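Local coordinates for protein galectin 2 (Gallus gallus, PDB 2YMZ) that is a galectin, a lectin of the galactoside-binding family that probably recognises and binds carbohydrates, at residues A[11-22]-A[78-89]. Sequence-based numbering, arbitrary orientation.
Sequences WKSGGTMKIKGH and GSTVKIIVEFLG
Gly78 O lies 3.1 Å from His22 CE1, obliquely to the imidazole; with CG anti to the backbone N (chi1 -177°), the His22 ring reaches beside the backbone of Gly78 and Ser79, just ahead of strand 80-88. Ser79 turns its hydroxyl to Tyr76 O, while Thr80 OG1 sits at the in-plane edge of the same imidazole, 3.9 Å from ND1. Val81 exchanges both backbone hydrogen bonds with Gly21, the first of three such antiparallel pairs; its side chain faces inward and touches Phe122. On the outer surface the aliphatic part of Lys82 crosses that of Lys20, CB to CG 3.8 Å, and both chains bend at chi3, their like-charged NZ atoms 6.0 Å apart. Ile83 and Ile19 form the next hydrogen-bonded pair and send their side chains inward, both onto Ile32 of the facing sheet. Strands 16-22 and 80-88, running antiparallel at 163°, are adjacent inner strands of the five-stranded sheet of the galectin beta-sandwich, one face packed on the other sheet and the other bearing lysines. On that second face Ile84 lies alongside Thr16, methyl CG2 to methyl CG2 3.8 Å. Val85 pairs with Met17 and points inward, where the Val85 and Trp11 side chains cross at about a right angle, CG1 3.7 Å from CH2; Val85 O meets the ring edge in plane. Glu86 runs beside Thr16, its carboxylate in a long, weak ion pair with Lys95. Phe87 CB sits over one indole face, 13° off the normal of the six-membered ring, and Met17 CE covers the opposite face, sandwiching Trp11. The Phe87 ring itself underlies the type II turn Lys12-Gly15, with Ser13 N over its face, while Phe87 O accepts Gly14 N at 2.7 Å. Gly89 N gives Ser13 OG a weak, bent hydrogen bond.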
loop_
_atom_site.group_PDB
_atom_site.type_symbol
_atom_site.label_atom_id
_atom_site.label_comp_id
_atom_site.label_asym_id
_atom_site.label_seq_id
_atom_site.Cartn_x
_atom_site.Cartn_y
_atom_site.Cartn_z
ATOM N N TRP A 11 -1.366 13.410 2.451
ATOM C CA TRP A 11 -1.040 13.829 1.113
ATOM C C TRP A 11 -1.641 15.198 0.836
ATOM O O TRP A 11 -2.863 15.388 0.981
ATOM C CB TRP A 11 -1.627 12.849 0.073
ATOM C CG TRP A 11 -0.988 12.903 -1.307
ATOM C CD1 TRP A 11 0.331 12.918 -1.603
ATOM C CD2 TRP A 11 -1.673 12.818 -2.554
ATOM N NE1 TRP A 11 0.525 12.916 -2.935
ATOM C CE2 TRP A 11 -0.698 12.834 -3.557
ATOM C CE3 TRP A 11 -3.037 12.751 -2.920
ATOM C CZ2 TRP A 11 -1.011 12.790 -4.910
ATOM C CZ3 TRP A 11 -3.357 12.708 -4.290
ATOM C CH2 TRP A 11 -2.347 12.713 -5.261
ATOM N N LYS A 12 -0.787 16.132 0.419
ATOM C CA LYS A 12 -1.201 17.531 0.279
ATOM C C LYS A 12 -0.968 18.072 -1.093
ATOM O O LYS A 12 -0.266 17.516 -1.971
ATOM C CB LYS A 12 -0.408 18.420 1.297
ATOM C CG LYS A 12 -0.903 18.307 2.751
ATOM C CD LYS A 12 -0.370 19.461 3.624
ATOM C CE LYS A 12 -1.279 19.765 4.810
ATOM N NZ LYS A 12 -1.109 18.808 5.942
ATOM N N SER A 13 -1.456 19.286 -1.281
ATOM C CA SER A 13 -1.348 19.866 -2.538
ATOM C C SER A 13 0.106 19.973 -2.997
ATOM O O SER A 13 1.028 20.203 -2.193
ATOM C CB SER A 13 -2.049 21.226 -2.431
ATOM O OG SER A 13 -2.445 21.597 -3.690
ATOM N N GLY A 14 0.349 19.751 -4.272
ATOM C CA GLY A 14 1.732 19.570 -4.777
ATOM C C GLY A 14 2.174 18.074 -4.760
ATOM O O GLY A 14 3.168 17.691 -5.441
ATOM N N GLY A 15 1.418 17.253 -4.034
ATOM C CA GLY A 15 1.694 15.786 -3.909
ATOM C C GLY A 15 1.632 15.037 -5.235
ATOM O O GLY A 15 0.898 15.418 -6.130
ATOM N N THR A 16 2.390 13.930 -5.361
ATOM C CA THR A 16 2.390 13.108 -6.595
ATOM C C THR A 16 2.278 11.701 -6.022
ATOM O O THR A 16 2.876 11.405 -4.981
ATOM C CB THR A 16 3.721 13.188 -7.341
ATOM O OG1 THR A 16 3.891 14.516 -7.812
ATOM C CG2 THR A 16 3.707 12.337 -8.615
ATOM N N MET A 17 1.475 10.841 -6.657
ATOM C CA MET A 17 1.371 9.439 -6.247
ATOM C C MET A 17 1.519 8.592 -7.514
ATOM O O MET A 17 0.959 8.936 -8.585
ATOM C CB MET A 17 -0.013 9.231 -5.659
ATOM C CG MET A 17 -0.273 7.843 -5.134
ATOM S SD MET A 17 -1.976 7.852 -4.415
ATOM C CE MET A 17 -1.756 8.814 -2.900
ATOM N N LYS A 18 2.358 7.550 -7.424
ATOM C CA LYS A 18 2.675 6.690 -8.575
ATOM C C LYS A 18 2.169 5.316 -8.183
ATOM O O LYS A 18 2.557 4.757 -7.129
ATOM C CB LYS A 18 4.202 6.729 -8.846
ATOM C CG LYS A 18 4.578 8.161 -9.275
ATOM C CD LYS A 18 6.102 8.387 -9.332
ATOM C CE LYS A 18 6.433 9.872 -9.101
ATOM N NZ LYS A 18 7.906 10.077 -9.024
ATOM N N ILE A 19 1.234 4.779 -8.992
ATOM C CA ILE A 19 0.635 3.501 -8.686
ATOM C C ILE A 19 0.901 2.615 -9.901
ATOM O O ILE A 19 0.420 2.924 -10.982
ATOM C CB ILE A 19 -0.885 3.670 -8.496
ATOM C CG1 ILE A 19 -1.144 4.415 -7.171
ATOM C CG2 ILE A 19 -1.586 2.286 -8.384
ATOM C CD1 ILE A 19 -2.550 4.977 -7.006
ATOM N N LYS A 20 1.583 1.513 -9.727
ATOM C CA LYS A 20 1.761 0.573 -10.835
ATOM C C LYS A 20 1.163 -0.681 -10.440
ATOM O O LYS A 20 1.236 -1.095 -9.275
ATOM C CB LYS A 20 3.228 0.202 -11.130
ATOM C CG LYS A 20 4.106 1.301 -11.603
ATOM C CD LYS A 20 5.490 0.651 -11.899
ATOM C CE LYS A 20 5.559 0.134 -13.314
ATOM N NZ LYS A 20 7.021 -0.086 -13.688
ATOM N N GLY A 21 0.574 -1.407 -11.398
ATOM C CA GLY A 21 0.031 -2.675 -11.000
ATOM C C GLY A 21 -0.497 -3.447 -12.175
ATOM O O GLY A 21 -0.406 -2.964 -13.335
ATOM N N HIS A 22 -0.915 -4.665 -11.874
ATOM C CA HIS A 22 -1.388 -5.606 -12.902
ATOM C C HIS A 22 -2.938 -5.608 -13.021
ATOM O O HIS A 22 -3.635 -5.867 -12.049
ATOM C CB HIS A 22 -0.898 -6.990 -12.516
ATOM C CG HIS A 22 -1.270 -8.022 -13.543
ATOM N ND1 HIS A 22 -0.613 -8.162 -14.746
ATOM C CD2 HIS A 22 -2.285 -8.912 -13.561
ATOM C CE1 HIS A 22 -1.207 -9.116 -15.456
ATOM N NE2 HIS A 22 -2.224 -9.578 -14.764
ATOM N N GLY A 78 -5.048 -7.769 -18.423
ATOM C CA GLY A 78 -3.834 -8.596 -18.368
ATOM C C GLY A 78 -2.496 -7.853 -18.408
ATOM O O GLY A 78 -1.461 -8.513 -18.478
ATOM N N SER A 79 -2.473 -6.521 -18.278
ATOM C CA SER A 79 -1.234 -5.801 -18.555
ATOM C C SER A 79 -0.765 -5.193 -17.242
ATOM O O SER A 79 -1.598 -5.065 -16.263
ATOM C CB SER A 79 -1.484 -4.635 -19.533
ATOM O OG SER A 79 -2.462 -3.646 -19.021
ATOM N N THR A 80 0.455 -4.692 -17.243
ATOM C CA THR A 80 0.966 -3.943 -16.050
ATOM C C THR A 80 0.998 -2.504 -16.462
ATOM O O THR A 80 1.394 -2.227 -17.602
ATOM C CB THR A 80 2.388 -4.380 -15.708
ATOM O OG1 THR A 80 2.313 -5.679 -15.168
ATOM C CG2 THR A 80 3.075 -3.452 -14.634
ATOM N N VAL A 81 0.444 -1.602 -15.642
ATOM C CA VAL A 81 0.315 -0.197 -16.040
ATOM C C VAL A 81 0.756 0.704 -14.915
ATOM O O VAL A 81 0.674 0.309 -13.744
ATOM C CB VAL A 81 -1.115 0.254 -16.391
ATOM C CG1 VAL A 81 -1.548 -0.421 -17.662
ATOM C CG2 VAL A 81 -2.135 0.017 -15.272
ATOM N N LYS A 82 1.236 1.897 -15.292
ATOM C CA LYS A 82 1.624 2.888 -14.326
ATOM C C LYS A 82 0.660 4.061 -14.412
ATOM O O LYS A 82 0.436 4.570 -15.506
ATOM C CB LYS A 82 3.025 3.398 -14.603
ATOM C CG LYS A 82 3.362 4.528 -13.607
ATOM C CD LYS A 82 4.860 4.838 -13.615
ATOM C CE LYS A 82 5.228 5.587 -14.886
ATOM N NZ LYS A 82 6.710 5.788 -14.858
ATOM N N ILE A 83 0.059 4.451 -13.291
ATOM C CA ILE A 83 -0.893 5.601 -13.220
ATOM C C ILE A 83 -0.237 6.672 -12.274
ATOM O O ILE A 83 0.171 6.333 -11.196
ATOM C CB ILE A 83 -2.225 5.092 -12.662
ATOM C CG1 ILE A 83 -2.854 4.130 -13.712
ATOM C CG2 ILE A 83 -3.197 6.238 -12.493
ATOM C CD1 ILE A 83 -3.944 3.172 -13.262
ATOM N N ILE A 84 -0.207 7.933 -12.679
ATOM C CA ILE A 84 0.373 8.943 -11.773
ATOM C C ILE A 84 -0.752 9.921 -11.420
ATOM O O ILE A 84 -1.449 10.338 -12.344
ATOM C CB ILE A 84 1.446 9.713 -12.503
ATOM C CG1 ILE A 84 2.582 8.719 -12.764
ATOM C CG2 ILE A 84 1.943 10.877 -11.597
ATOM C CD1 ILE A 84 3.710 9.150 -13.668
ATOM N N VAL A 85 -0.965 10.181 -10.144
ATOM C CA VAL A 85 -2.000 11.134 -9.704
ATOM C C VAL A 85 -1.256 12.320 -9.102
ATOM O O VAL A 85 -0.313 12.119 -8.316
ATOM C CB VAL A 85 -2.866 10.556 -8.609
ATOM C CG1 VAL A 85 -4.055 11.528 -8.365
ATOM C CG2 VAL A 85 -3.441 9.160 -9.035
ATOM N N GLU A 86 -1.711 13.537 -9.433
ATOM C CA GLU A 86 -1.149 14.734 -8.791
ATOM C C GLU A 86 -2.231 15.553 -8.163
ATOM O O GLU A 86 -3.345 15.660 -8.760
ATOM C CB GLU A 86 -0.476 15.515 -9.839
ATOM C CG GLU A 86 0.876 14.897 -10.037
ATOM C CD GLU A 86 1.448 15.233 -11.349
ATOM O OE1 GLU A 86 0.746 15.926 -12.102
ATOM O OE2 GLU A 86 2.605 14.779 -11.606
ATOM N N PHE A 87 -1.933 16.043 -6.951
ATOM C CA PHE A 87 -2.871 16.800 -6.155
ATOM C C PHE A 87 -2.523 18.265 -6.471
ATOM O O PHE A 87 -1.470 18.784 -6.011
ATOM C CB PHE A 87 -2.663 16.428 -4.680
ATOM C CG PHE A 87 -3.671 17.028 -3.723
ATOM C CD1 PHE A 87 -4.471 18.121 -4.087
ATOM C CD2 PHE A 87 -3.727 16.557 -2.427
ATOM C CE1 PHE A 87 -5.364 18.683 -3.203
ATOM C CE2 PHE A 87 -4.657 17.104 -1.512
ATOM C CZ PHE A 87 -5.443 18.181 -1.907
ATOM N N LEU A 88 -3.299 18.884 -7.352
ATOM C CA LEU A 88 -2.919 20.201 -7.825
ATOM C C LEU A 88 -3.897 21.293 -7.322
ATOM O O LEU A 88 -4.575 21.933 -8.119
ATOM C CB LEU A 88 -2.739 20.205 -9.344
ATOM C CG LEU A 88 -1.646 19.283 -9.876
ATOM C CD1 LEU A 88 -1.608 19.402 -11.363
ATOM C CD2 LEU A 88 -0.279 19.610 -9.316
ATOM N N GLY A 89 -4.012 21.437 -6.003
ATOM C CA GLY A 89 -4.824 22.496 -5.446
ATOM C C GLY A 89 -6.281 22.260 -5.724
ATOM O O GLY A 89 -6.889 21.438 -5.047
#